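Side-chain contacts in purine nucleoside phosphorylase (Thermus thermophilus, PDB 6TK9), which catalyses the phosphorolysis of purine nucleosides such as inosine and guanosine, releasing the free purine base and ribose 1-phosphate: residues R14-F19 with A42-G47; E91-V96 with V216-H221; L116-R121 with L199-G204. One frame throughout, in Å; residues are numbered along the deposited sequence.

Contact 1. Residues R14-F19 with A42-G47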
ATOM      1  N   ARG A  14     -10.649  48.745  11.068  1.00 58.05           N
ATOM      2  CA  ARG A  14     -11.623  49.798  10.672  1.00 55.79           C
ATOM      3  C   ARG A  14     -11.285  51.131  11.366  1.00 55.12           C
ATOM      4  O   ARG A  14     -11.725  52.169  10.866  1.00 61.32           O
ATOM      5  CB  ARG A  14     -13.055  49.328  10.946  1.00 55.86           C
ATOM      6  CG  ARG A  14     -13.574  48.298   9.943  1.00 61.70           C
ATOM      7  CD  ARG A  14     -14.959  47.770  10.317  1.00 64.73           C
ATOM      8  NE  ARG A  14     -15.535  46.780   9.398  1.00 69.71           N
ATOM      9  CZ  ARG A  14     -16.584  45.974   9.664  1.00 63.06           C
ATOM     10  NH1 ARG A  14     -17.197  46.004  10.838  1.00 57.60           N
ATOM     11  NH2 ARG A  14     -17.014  45.123   8.745  1.00 58.63           N
ATOM     12  N   SER A  15     -10.506  51.135  12.447  1.00 55.66           N
ATOM     13  CA  SER A  15     -10.022  52.380  13.104  1.00 56.00           C
ATOM     14  C   SER A  15      -8.945  53.011  12.225  1.00 56.34           C
ATOM     15  O   SER A  15      -8.656  54.184  12.446  1.00 66.17           O
ATOM     16  CB  SER A  15      -9.496  52.158  14.524  1.00 55.24           C
ATOM     17  OG  SER A  15      -8.072  51.995  14.545  1.00 53.70           O
ATOM     18  N   LYS A  16      -8.345  52.250  11.308  1.00 57.88           N
ATOM     19  CA  LYS A  16      -7.254  52.735  10.419  1.00 58.45           C
ATOM     20  C   LYS A  16      -7.788  53.006   9.009  1.00 57.90           C
ATOM     21  O   LYS A  16      -7.136  53.785   8.291  1.00 59.31           O
ATOM     22  CB  LYS A  16      -6.109  51.724  10.324  1.00 58.22           C
ATOM     23  CG  LYS A  16      -5.462  51.354  11.648  1.00 64.05           C
ATOM     24  CD  LYS A  16      -4.859  52.524  12.396  1.00 64.94           C
ATOM     25  CE  LYS A  16      -4.433  52.161  13.802  1.00 60.66           C
ATOM     26  NZ  LYS A  16      -3.426  53.116  14.302  1.00 61.95           N
ATOM     27  N   THR A  17      -8.909  52.397   8.611  1.00 49.94           N
ATOM     28  CA  THR A  17      -9.371  52.437   7.201  1.00 48.98           C
ATOM     29  C   THR A  17     -10.704  51.716   7.027  1.00 45.58           C
ATOM     30  O   THR A  17     -10.864  50.626   7.570  1.00 47.42           O
ATOM     31  CB  THR A  17      -8.357  51.778   6.259  1.00 49.19           C
ATOM     32  OG1 THR A  17      -8.965  51.702   4.971  1.00 47.77           O
ATOM     33  CG2 THR A  17      -7.937  50.393   6.703  1.00 50.56           C
ATOM     34  N   ASP A  18     -11.580  52.310   6.228  1.00 45.34           N
ATOM     35  CA  ASP A  18     -12.897  51.760   5.836  1.00 51.69           C
ATOM     36  C   ASP A  18     -12.721  50.910   4.568  1.00 51.08           C
ATOM     37  O   ASP A  18     -13.741  50.436   4.046  1.00 54.67           O
ATOM     38  CB  ASP A  18     -13.918  52.895   5.645  1.00 53.68           C
ATOM     39  CG  ASP A  18     -13.517  53.921   4.588  1.00 59.37           C
ATOM     40  OD1 ASP A  18     -12.351  53.890   4.141  1.00 58.28           O
ATOM     41  OD2 ASP A  18     -14.369  54.753   4.209  1.00 68.20           O
ATOM     42  N   PHE A  19     -11.494  50.713   4.074  1.00 49.58           N
ATOM     43  CA  PHE A  19     -11.237  49.926   2.836  1.00 53.28           C
ATOM     44  C   PHE A  19     -11.709  48.481   3.035  1.00 49.88           C
ATOM     45  O   PHE A  19     -11.227  47.804   3.951  1.00 45.03           O
ATOM     46  CB  PHE A  19      -9.759  49.955   2.431  1.00 59.83           C
ATOM     47  CG  PHE A  19      -9.458  49.478   1.025  1.00 63.06           C
ATOM     48  CD1 PHE A  19      -9.675  50.302  -0.073  1.00 64.18           C
ATOM     49  CD2 PHE A  19      -8.917  48.220   0.797  1.00 58.99           C
ATOM     50  CE1 PHE A  19      -9.376  49.874  -1.360  1.00 59.43           C
ATOM     51  CE2 PHE A  19      -8.613  47.798  -0.487  1.00 55.16           C
ATOM     52  CZ  PHE A  19      -8.843  48.624  -1.561  1.00 57.33           C
ATOM     53  N   ALA A  42      -3.569  50.776   3.859  1.00 44.65           N
ATOM     54  CA  ALA A  42      -3.149  50.503   5.257  1.00 45.51           C
ATOM     55  C   ALA A  42      -2.043  49.449   5.277  1.00 46.88           C
ATOM     56  O   ALA A  42      -2.015  48.600   4.366  1.00 48.53           O
ATOM     57  CB  ALA A  42      -4.316  50.026   6.081  1.00 49.10           C
ATOM     58  N   GLU A  43      -1.177  49.521   6.289  1.00 44.84           N
ATOM     59  CA  GLU A  43      -0.065  48.574   6.552  1.00 50.80           C
ATOM     60  C   GLU A  43       0.093  48.467   8.077  1.00 55.44           C
ATOM     61  O   GLU A  43       0.787  49.326   8.662  1.00 60.90           O
ATOM     62  CB  GLU A  43       1.218  49.019   5.838  1.00 52.19           C
ATOM     63  CG  GLU A  43       2.451  48.181   6.184  1.00 56.53           C
ATOM     64  CD  GLU A  43       3.631  48.263   5.215  1.00 59.11           C
ATOM     65  OE1 GLU A  43       3.560  49.065   4.270  1.00 62.85           O
ATOM     66  OE2 GLU A  43       4.623  47.515   5.406  1.00 59.38           O
ATOM     67  N   ILE A  44      -0.547  47.464   8.691  1.00 52.34           N
ATOM     68  CA  ILE A  44      -0.569  47.233  10.166  1.00 48.12           C
ATOM     69  C   ILE A  44       0.243  45.988  10.518  1.00 47.03           C
ATOM     70  O   ILE A  44      -0.147  44.874  10.179  1.00 47.97           O
ATOM     71  CB  ILE A  44      -2.020  47.098  10.651  1.00 49.38           C
ATOM     72  CG1 ILE A  44      -2.949  48.121   9.986  1.00 48.13           C
ATOM     73  CG2 ILE A  44      -2.055  47.179  12.170  1.00 51.32           C
ATOM     74  CD1 ILE A  44      -4.385  47.685   9.929  1.00 49.00           C
ATOM     75  N   PRO A  45       1.356  46.113  11.272  1.00 48.18           N
ATOM     76  CA  PRO A  45       2.047  44.937  11.798  1.00 47.36           C
ATOM     77  C   PRO A  45       1.137  44.139  12.749  1.00 47.99           C
ATOM     78  O   PRO A  45       0.275  44.720  13.395  1.00 50.99           O
ATOM     79  CB  PRO A  45       3.276  45.471  12.545  1.00 47.87           C
ATOM     80  CG  PRO A  45       3.093  46.980  12.631  1.00 49.35           C
ATOM     81  CD  PRO A  45       1.964  47.373  11.704  1.00 46.70           C
ATOM     82  N   TYR A  46       1.346  42.823  12.816  1.00 47.31           N
ATOM     83  CA  TYR A  46       0.458  41.863  13.526  1.00 46.17           C
ATOM     84  C   TYR A  46       0.414  42.207  15.022  1.00 48.85           C
ATOM     85  O   TYR A  46      -0.710  42.185  15.605  1.00 43.15           O
ATOM     86  CB  TYR A  46       0.921  40.438  13.234  1.00 44.98           C
ATOM     87  CG  TYR A  46       0.702  39.949  11.819  1.00 45.36           C
ATOM     88  CD1 TYR A  46      -0.119  40.620  10.926  1.00 40.91           C
ATOM     89  CD2 TYR A  46       1.268  38.753  11.396  1.00 45.94           C
ATOM     90  CE1 TYR A  46      -0.314  40.149   9.636  1.00 42.97           C
ATOM     91  CE2 TYR A  46       1.062  38.256  10.122  1.00 45.04           C
ATOM     92  CZ  TYR A  46       0.259  38.954   9.238  1.00 43.25           C
ATOM     93  OH  TYR A  46       0.055  38.467   7.983  1.00 40.88           O
ATOM     94  N   GLY A  47       1.574  42.592  15.585  1.00 45.27           N
ATOM     95  CA  GLY A  47       1.770  42.924  17.009  1.00 46.84           C
ATOM     96  C   GLY A  47       0.815  43.985  17.531  1.00 45.88           C
ATOM     97  O   GLY A  47       0.558  43.986  18.733  1.00 49.92           O
TER
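The ST turn at Thr-17, in the loop joining helix 4-14 to strand 23-27, lies against strand 39-45 and meets it through Ala-42 and Ile-44. In Thr-17, OG1 lies opposite the backbone N (chi1 172°) and accepts the N-H of Phe-19, with N and OG1 2.9 Å apart and a fairly straight angle of 162° at the hydrogen. That bond closes the turn and uses the hydroxyl inside the loop, leaving the methyl to do the touching: Thr-17 CG2 comes to 3.7 Å from Ala-42 CB. One methyl faces another here, and the backbones are a good way apart, with the CA atoms of Thr-17 and Ala-42 separated by 6.8 Å.

One residue earlier, Lys-16 sets out toward the strand, but its chain bends at chi2 (-60°) and carries the ammonium end away. Only the aliphatic root is used: Lys-16 CG stands 4.2 Å from Ile-44 CD1, the end of the isoleucine's longer branch, and the two chains slant past one another. No hydrogen bond joins the segments, so apolar carbons alone make this small contact.

Ala-42 and Ile-44 both point at the loop, while Glu-43 between them forms a salt bridge with Arg-63. Strand 39-45 pairs antiparallel with strand 63-66, Ala-42 bonding through its backbone to Leu-66 and Ile-44 to Leu-64. Thr-17 also touches Leu-66, and Phe-19 continues the packing onto Val-41, Leu-66 and Pro-73, so the loop leaving helix 4-14 is laid across three neighbouring strands, 39-45, 63-66 and 72-78.

Contact 2. Residues E91-V96 with V216-H221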
ATOM      1  N   GLU A  91      -5.144  29.627  17.132  1.00 48.48           N
ATOM      2  CA  GLU A  91      -4.369  30.899  17.137  1.00 46.94           C
ATOM      3  C   GLU A  91      -3.847  31.161  15.721  1.00 48.40           C
ATOM      4  O   GLU A  91      -3.848  32.340  15.292  1.00 55.38           O
ATOM      5  CB  GLU A  91      -3.224  30.860  18.161  1.00 46.49           C
ATOM      6  CG  GLU A  91      -3.659  31.128  19.603  1.00 44.37           C
ATOM      7  CD  GLU A  91      -2.519  31.102  20.622  1.00 50.05           C
ATOM      8  OE1 GLU A  91      -1.669  30.171  20.579  1.00 41.28           O
ATOM      9  OE2 GLU A  91      -2.470  32.028  21.454  1.00 56.04           O
ATOM     10  N   VAL A  92      -3.433  30.094  15.029  1.00 48.05           N
ATOM     11  CA  VAL A  92      -2.863  30.112  13.647  1.00 43.03           C
ATOM     12  C   VAL A  92      -3.916  30.641  12.657  1.00 38.35           C
ATOM     13  O   VAL A  92      -3.520  31.264  11.652  1.00 42.80           O
ATOM     14  CB  VAL A  92      -2.324  28.712  13.254  1.00 45.86           C
ATOM     15  CG1 VAL A  92      -2.240  28.505  11.754  1.00 46.58           C
ATOM     16  CG2 VAL A  92      -0.958  28.415  13.875  1.00 47.21           C
ATOM     17  N   VAL A  93      -5.204  30.407  12.891  1.00 34.24           N
ATOM     18  CA  VAL A  93      -6.250  30.788  11.897  1.00 35.04           C
ATOM     19  C   VAL A  93      -6.954  32.076  12.318  1.00 35.65           C
ATOM     20  O   VAL A  93      -7.950  32.423  11.650  1.00 37.72           O
ATOM     21  CB  VAL A  93      -7.288  29.669  11.686  1.00 34.81           C
ATOM     22  CG1 VAL A  93      -6.666  28.419  11.090  1.00 33.41           C
ATOM     23  CG2 VAL A  93      -8.042  29.360  12.969  1.00 35.51           C
ATOM     24  N   PHE A  94      -6.529  32.741  13.396  1.00 38.62           N
ATOM     25  CA  PHE A  94      -7.172  34.009  13.819  1.00 38.00           C
ATOM     26  C   PHE A  94      -7.118  34.975  12.631  1.00 38.81           C
ATOM     27  O   PHE A  94      -8.182  35.387  12.158  1.00 37.70           O
ATOM     28  CB  PHE A  94      -6.616  34.546  15.142  1.00 38.18           C
ATOM     29  CG  PHE A  94      -7.447  35.691  15.667  1.00 41.63           C
ATOM     30  CD1 PHE A  94      -8.725  35.471  16.168  1.00 39.46           C
ATOM     31  CD2 PHE A  94      -6.997  37.003  15.572  1.00 45.61           C
ATOM     32  CE1 PHE A  94      -9.521  36.530  16.587  1.00 41.35           C
ATOM     33  CE2 PHE A  94      -7.793  38.060  15.997  1.00 43.45           C
ATOM     34  CZ  PHE A  94      -9.051  37.821  16.505  1.00 42.31           C
ATOM     35  N   PRO A  95      -5.927  35.284  12.042  1.00 36.77           N
ATOM     36  CA  PRO A  95      -5.838  36.219  10.918  1.00 37.02           C
ATOM     37  C   PRO A  95      -6.882  35.957   9.815  1.00 39.70           C
ATOM     38  O   PRO A  95      -7.717  36.832   9.625  1.00 46.66           O
ATOM     39  CB  PRO A  95      -4.387  36.077  10.423  1.00 37.47           C
ATOM     40  CG  PRO A  95      -3.615  35.632  11.642  1.00 36.89           C
ATOM     41  CD  PRO A  95      -4.597  34.775  12.424  1.00 37.57           C
ATOM     42  N   VAL A  96      -6.858  34.806   9.134  1.00 37.79           N
ATOM     43  CA  VAL A  96      -7.810  34.539   8.008  1.00 38.68           C
ATOM     44  C   VAL A  96      -9.266  34.652   8.494  1.00 40.49           C
ATOM     45  O   VAL A  96     -10.122  34.996   7.671  1.00 46.17           O
ATOM     46  CB  VAL A  96      -7.564  33.195   7.297  1.00 37.03           C
ATOM     47  CG1 VAL A  96      -6.194  33.167   6.643  1.00 35.89           C
ATOM     48  CG2 VAL A  96      -7.758  31.998   8.216  1.00 37.89           C
ATOM     49  N   VAL A 216      -7.194  26.390   5.635  1.00 39.23           N
ATOM     50  CA  VAL A 216      -8.209  25.791   4.720  1.00 35.12           C
ATOM     51  C   VAL A 216      -9.438  25.341   5.517  1.00 34.67           C
ATOM     52  O   VAL A 216     -10.536  25.638   5.075  1.00 34.89           O
ATOM     53  CB  VAL A 216      -7.643  24.625   3.910  1.00 36.29           C
ATOM     54  CG1 VAL A 216      -8.760  23.994   3.085  1.00 37.56           C
ATOM     55  CG2 VAL A 216      -6.484  25.064   3.026  1.00 37.51           C
ATOM     56  N   ILE A 217      -9.259  24.648   6.642  1.00 36.46           N
ATOM     57  CA  ILE A 217     -10.376  24.118   7.485  1.00 40.36           C
ATOM     58  C   ILE A 217     -11.153  25.293   8.101  1.00 40.32           C
ATOM     59  O   ILE A 217     -12.400  25.296   8.026  1.00 44.52           O
ATOM     60  CB  ILE A 217      -9.853  23.146   8.568  1.00 40.38           C
ATOM     61  CG1 ILE A 217      -9.239  21.893   7.941  1.00 43.65           C
ATOM     62  CG2 ILE A 217     -10.959  22.792   9.547  1.00 38.94           C
ATOM     63  CD1 ILE A 217      -8.453  21.035   8.902  1.00 45.60           C
ATOM     64  N   ALA A 218     -10.443  26.249   8.700  1.00 40.94           N
ATOM     65  CA  ALA A 218     -11.016  27.473   9.319  1.00 41.40           C
ATOM     66  C   ALA A 218     -11.883  28.225   8.297  1.00 42.29           C
ATOM     67  O   ALA A 218     -12.998  28.659   8.673  1.00 46.19           O
ATOM     68  CB  ALA A 218      -9.911  28.345   9.876  1.00 38.22           C
ATOM     69  N   LEU A 219     -11.402  28.347   7.056  1.00 41.59           N
ATOM     70  CA  LEU A 219     -12.038  29.155   5.988  1.00 44.01           C
ATOM     71  C   LEU A 219     -13.243  28.420   5.383  1.00 46.24           C
ATOM     72  O   LEU A 219     -14.216  29.126   5.004  1.00 49.71           O
ATOM     73  CB  LEU A 219     -10.996  29.516   4.930  1.00 45.28           C
ATOM     74  CG  LEU A 219     -10.092  30.683   5.322  1.00 46.37           C
ATOM     75  CD1 LEU A 219      -8.887  30.771   4.412  1.00 45.94           C
ATOM     76  CD2 LEU A 219     -10.862  31.989   5.294  1.00 49.93           C
ATOM     77  N   ARG A 220     -13.238  27.084   5.313  1.00 43.64           N
ATOM     78  CA  ARG A 220     -14.410  26.337   4.759  1.00 40.74           C
ATOM     79  C   ARG A 220     -15.506  26.293   5.828  1.00 37.37           C
ATOM     80  O   ARG A 220     -16.705  26.322   5.469  1.00 35.92           O
ATOM     81  CB  ARG A 220     -14.015  24.944   4.266  1.00 40.73           C
ATOM     82  CG  ARG A 220     -13.077  24.962   3.070  1.00 38.03           C
ATOM     83  CD  ARG A 220     -13.696  25.466   1.780  1.00 40.21           C
ATOM     84  NE  ARG A 220     -14.956  24.823   1.465  1.00 38.96           N
ATOM     85  CZ  ARG A 220     -16.100  25.456   1.287  1.00 37.64           C
ATOM     86  NH1 ARG A 220     -16.160  26.777   1.325  1.00 38.41           N
ATOM     87  NH2 ARG A 220     -17.197  24.761   1.073  1.00 36.21           N
ATOM     88  N   HIS A 221     -15.116  26.265   7.102  1.00 38.91           N
ATOM     89  CA  HIS A 221     -16.041  26.465   8.251  1.00 40.44           C
ATOM     90  C   HIS A 221     -16.871  27.736   8.007  1.00 39.15           C
ATOM     91  O   HIS A 221     -18.106  27.673   8.146  1.00 42.16           O
ATOM     92  CB  HIS A 221     -15.224  26.488   9.546  1.00 42.05           C
ATOM     93  CG  HIS A 221     -16.009  26.737  10.786  1.00 43.02           C
ATOM     94  ND1 HIS A 221     -15.823  27.874  11.559  1.00 48.72           N
ATOM     95  CD2 HIS A 221     -16.943  25.993  11.411  1.00 44.57           C
ATOM     96  CE1 HIS A 221     -16.637  27.828  12.601  1.00 46.57           C
ATOM     97  NE2 HIS A 221     -17.338  26.688  12.531  1.00 47.48           N
TER
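The backbone of 91-96 passes helix 213-222 with the CA atoms of Val-93 and Ala-218 6.4 Å apart and those of Val-96 and Leu-219 7.1 Å apart, near enough for short side chains to fill the gap. Val-93 and Ala-218 both point across the gap. The alanine methyl, Ala-218 CB, packs against the branch of the valine, 3.5 Å from Val-93 CB and the same from Val-93 CG1, with CG2 only slightly farther off, which is tight for saturated carbons.

Three residues after Val-93, Val-96 meets Leu-219, the residue next to Ala-218, at roughly a right angle. The fork of the leucine lies against the valine: CD1 and CD2 of Leu-219 each lie 4.0 Å from Val-96 CB, and Leu-219 CG is 3.9 Å from Val-96 CG2. Leu-219 CD2 also rests 3.9 Å from the carbonyl O of Val-96. Both side chains then run on to Phe-107 of strand 106-115.

All four touching residues are buried and no hydrogen bond crosses between the segments. Exclusion of water therefore joins helix 213-222 to the start of helix 94-102 and the residue just before it in this alpha/beta core; with no polar bond to fix direction, the fit rests on the shapes of these side chains.

Contact 3. Residues L116-R121 with L199-G204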
ATOM      1  N   LEU A 116       6.933  15.784  -3.030  1.00 53.28           N
ATOM      2  CA  LEU A 116       6.997  14.324  -2.729  1.00 52.89           C
ATOM      3  C   LEU A 116       6.935  13.567  -4.046  1.00 53.09           C
ATOM      4  O   LEU A 116       7.770  12.661  -4.230  1.00 66.60           O
ATOM      5  CB  LEU A 116       5.847  13.898  -1.815  1.00 49.66           C
ATOM      6  CG  LEU A 116       5.853  14.536  -0.433  1.00 48.75           C
ATOM      7  CD1 LEU A 116       4.501  14.361   0.223  1.00 50.21           C
ATOM      8  CD2 LEU A 116       6.967  13.956   0.427  1.00 48.73           C
ATOM      9  N   ASN A 117       5.960  13.930  -4.887  1.00 57.18           N
ATOM     10  CA  ASN A 117       5.795  13.461  -6.292  1.00 58.96           C
ATOM     11  C   ASN A 117       7.133  13.588  -7.017  1.00 62.98           C
ATOM     12  O   ASN A 117       7.606  14.706  -7.210  1.00 61.21           O
ATOM     13  CB  ASN A 117       4.701  14.243  -7.020  1.00 56.21           C
ATOM     14  CG  ASN A 117       4.088  13.471  -8.170  1.00 57.00           C
ATOM     15  OD1 ASN A 117       4.772  13.093  -9.119  1.00 51.38           O
ATOM     16  ND2 ASN A 117       2.790  13.239  -8.089  1.00 55.78           N
ATOM     17  N   PRO A 118       7.796  12.467  -7.410  1.00 67.91           N
ATOM     18  CA  PRO A 118       9.110  12.529  -8.057  1.00 73.20           C
ATOM     19  C   PRO A 118       9.093  13.233  -9.429  1.00 70.79           C
ATOM     20  O   PRO A 118      10.155  13.608  -9.893  1.00 75.07           O
ATOM     21  CB  PRO A 118       9.521  11.052  -8.232  1.00 71.10           C
ATOM     22  CG  PRO A 118       8.619  10.285  -7.288  1.00 69.65           C
ATOM     23  CD  PRO A 118       7.332  11.077  -7.251  1.00 69.04           C
ATOM     24  N   ARG A 119       7.906  13.374 -10.033  1.00 67.82           N
ATOM     25  CA  ARG A 119       7.687  13.948 -11.387  1.00 66.28           C
ATOM     26  C   ARG A 119       7.910  15.459 -11.323  1.00 64.75           C
ATOM     27  O   ARG A 119       8.529  15.983 -12.261  1.00 66.85           O
ATOM     28  CB  ARG A 119       6.287  13.598 -11.910  1.00 68.77           C
ATOM     29  CG  ARG A 119       5.969  12.107 -11.895  1.00 76.74           C
ATOM     30  CD  ARG A 119       5.464  11.567 -13.220  1.00 84.48           C
ATOM     31  NE  ARG A 119       5.776  10.149 -13.381  1.00 87.97           N
ATOM     32  CZ  ARG A 119       4.901   9.144 -13.308  1.00 87.31           C
ATOM     33  NH1 ARG A 119       3.614   9.373 -13.085  1.00 82.87           N
ATOM     34  NH2 ARG A 119       5.326   7.902 -13.470  1.00 83.19           N
ATOM     35  N   PHE A 120       7.460  16.101 -10.236  1.00 65.28           N
ATOM     36  CA  PHE A 120       7.638  17.546  -9.908  1.00 64.45           C
ATOM     37  C   PHE A 120       9.120  17.957 -10.020  1.00 65.88           C
ATOM     38  O   PHE A 120      10.007  17.084  -9.985  1.00 63.57           O
ATOM     39  CB  PHE A 120       7.181  17.838  -8.471  1.00 65.36           C
ATOM     40  CG  PHE A 120       5.703  17.784  -8.151  1.00 55.23           C
ATOM     41  CD1 PHE A 120       4.774  17.213  -9.008  1.00 53.61           C
ATOM     42  CD2 PHE A 120       5.252  18.270  -6.932  1.00 54.46           C
ATOM     43  CE1 PHE A 120       3.426  17.165  -8.675  1.00 49.56           C
ATOM     44  CE2 PHE A 120       3.906  18.229  -6.600  1.00 53.85           C
ATOM     45  CZ  PHE A 120       2.994  17.674  -7.474  1.00 52.85           C
ATOM     46  N   ARG A 121       9.379  19.267 -10.118  1.00 74.55           N
ATOM     47  CA  ARG A 121      10.736  19.887 -10.201  1.00 75.29           C
ATOM     48  C   ARG A 121      10.814  21.063  -9.218  1.00 66.07           C
ATOM     49  O   ARG A 121       9.834  21.848  -9.137  1.00 57.92           O
ATOM     50  CB  ARG A 121      11.055  20.364 -11.631  1.00 86.17           C
ATOM     51  CG  ARG A 121       9.967  21.211 -12.290  1.00 99.79           C
ATOM     52  CD  ARG A 121      10.413  22.149 -13.411  1.00100.82           C
ATOM     53  NE  ARG A 121      11.228  23.259 -12.921  1.00107.55           N
ATOM     54  CZ  ARG A 121      12.070  23.981 -13.662  1.00110.08           C
ATOM     55  NH1 ARG A 121      12.220  23.729 -14.952  1.00112.85           N
ATOM     56  NH2 ARG A 121      12.775  24.953 -13.107  1.00102.68           N
ATOM     57  N   LEU A 199       6.442   7.536   3.852  1.00 39.99           N
ATOM     58  CA  LEU A 199       5.129   7.277   4.489  1.00 43.84           C
ATOM     59  C   LEU A 199       4.093   8.245   3.885  1.00 44.25           C
ATOM     60  O   LEU A 199       3.006   7.760   3.474  1.00 44.21           O
ATOM     61  CB  LEU A 199       5.317   7.398   6.004  1.00 46.83           C
ATOM     62  CG  LEU A 199       4.087   7.700   6.860  1.00 48.88           C
ATOM     63  CD1 LEU A 199       4.362   7.317   8.310  1.00 49.19           C
ATOM     64  CD2 LEU A 199       3.693   9.158   6.774  1.00 50.13           C
ATOM     65  N   LEU A 200       4.424   9.532   3.717  1.00 40.95           N
ATOM     66  CA  LEU A 200       3.433  10.566   3.275  1.00 43.29           C
ATOM     67  C   LEU A 200       3.169  10.453   1.768  1.00 42.39           C
ATOM     68  O   LEU A 200       2.027  10.693   1.356  1.00 42.47           O
ATOM     69  CB  LEU A 200       3.920  11.977   3.616  1.00 43.19           C
ATOM     70  CG  LEU A 200       3.998  12.302   5.103  1.00 40.77           C
ATOM     71  CD1 LEU A 200       4.807  13.564   5.327  1.00 40.25           C
ATOM     72  CD2 LEU A 200       2.609  12.413   5.686  1.00 40.83           C
ATOM     73  N   ARG A 201       4.176  10.119   0.967  1.00 43.75           N
ATOM     74  CA  ARG A 201       3.976   9.895  -0.489  1.00 49.12           C
ATOM     75  C   ARG A 201       2.975   8.740  -0.673  1.00 47.74           C
ATOM     76  O   ARG A 201       2.014   8.900  -1.457  1.00 42.13           O
ATOM     77  CB  ARG A 201       5.313   9.640  -1.195  1.00 52.29           C
ATOM     78  CG  ARG A 201       5.283   9.901  -2.697  1.00 60.00           C
ATOM     79  CD  ARG A 201       6.598   9.617  -3.418  1.00 62.18           C
ATOM     80  NE  ARG A 201       7.118   8.328  -2.981  1.00 62.98           N
ATOM     81  CZ  ARG A 201       8.399   8.011  -2.863  1.00 62.36           C
ATOM     82  NH1 ARG A 201       9.344   8.879  -3.187  1.00 74.78           N
ATOM     83  NH2 ARG A 201       8.724   6.815  -2.417  1.00 61.72           N
ATOM     84  N   GLU A 202       3.154   7.648   0.073  1.00 52.80           N
ATOM     85  CA  GLU A 202       2.467   6.351  -0.169  1.00 56.85           C
ATOM     86  C   GLU A 202       1.025   6.456   0.367  1.00 55.17           C
ATOM     87  O   GLU A 202       0.146   5.792  -0.232  1.00 54.29           O
ATOM     88  CB  GLU A 202       3.394   5.211   0.298  1.00 69.93           C
ATOM     89  CG  GLU A 202       2.816   4.250   1.337  1.00 84.30           C
ATOM     90  CD  GLU A 202       3.752   3.134   1.816  1.00 93.31           C
ATOM     91  OE1 GLU A 202       4.647   3.402   2.671  1.00 86.67           O
ATOM     92  OE2 GLU A 202       3.578   1.979   1.352  1.00 83.15           O
ATOM     93  N   LEU A 203       0.752   7.338   1.344  1.00 48.87           N
ATOM     94  CA  LEU A 203      -0.634   7.742   1.734  1.00 48.61           C
ATOM     95  C   LEU A 203      -1.301   8.657   0.688  1.00 48.35           C
ATOM     96  O   LEU A 203      -2.492   8.984   0.901  1.00 45.35           O
ATOM     97  CB  LEU A 203      -0.621   8.491   3.070  1.00 52.57           C
ATOM     98  CG  LEU A 203      -0.136   7.702   4.280  1.00 57.48           C
ATOM     99  CD1 LEU A 203      -0.399   8.496   5.553  1.00 55.84           C
ATOM    100  CD2 LEU A 203      -0.774   6.317   4.336  1.00 56.20           C
ATOM    101  N   GLY A 204      -0.577   9.136  -0.335  1.00 45.20           N
ATOM    102  CA  GLY A 204      -1.147   9.919  -1.455  1.00 44.59           C
ATOM    103  C   GLY A 204      -0.883  11.421  -1.366  1.00 42.11           C
ATOM    104  O   GLY A 204      -1.616  12.169  -1.999  1.00 39.52           O
TER
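From CB outward, Arg-201 heads toward Leu-116, its CG anti to the backbone N (chi1 -159°). CG lies alongside the leucine, 4.1 Å from Leu-116 CB. CD goes closer, 3.4 Å from the carbonyl O of Leu-116, and also stands 4.2 Å from Pro-118 CD. At chi3 (46°) the chain bends, and the guanidinium ends up with Leu-116 O beside its edge, near its plane but not hydrogen-bonded to it, while Pro-118 CG lies obliquely to the group. The charged tip has its main partner outside the two segments: NH1 forms a salt bridge with Glu-239, and a long, weak ion pair with Glu-239 of the fourth subunit.

Leu-116 makes a second contact with the helix, its CD1 lying 4.2 Å from Leu-200 CB. Just beyond it the loop is shaped by an Asx turn, in which Asn-117 OD1 accepts the N-H of Arg-119 on a lone pair (N to OD1 3.3 Å). The CB of Asn-117 also sits 3.5 Å above the centre of the Phe-120 ring. On the other segment, the chain leaves the helix through a Schellman motif at Gly-204, whose positive phi suits glycine; its N bonds Arg-201 O at 2.8 Å.

The contact thus sets the loop between strands 106-115 and 124-133 against helix 194-202 near its C-terminal end, at a place where subunits meet. Leu-116 and Leu-200 also both touch Ile-208 of strand 207-209, and Phe-120 reaches Ile-232 and Met-235 of strand 225-235.

How the contacts relate
Contact 2 is the core member, fully buried about 10 Å from the centre of the chain to its own centre, whereas contacts 1 and 3 are partly buried, each about 20 Å out and on opposite sides of that centre. In contacts 1 and 2 the side chains meet through apolar carbons, with no hydrogen bond across; contact 3 adds an arginine whose charge is answered by a glutamate and which lies at a subunit boundary. Contacts 1 and 3 each put a loop that contains a small side-chain turn (ST in contact 1, Asx in contact 3) against a regular element, a strand and a helix respectively. Contact 2 packs on the early residues of strand 106-115, and contact 3 uses the loop that follows it.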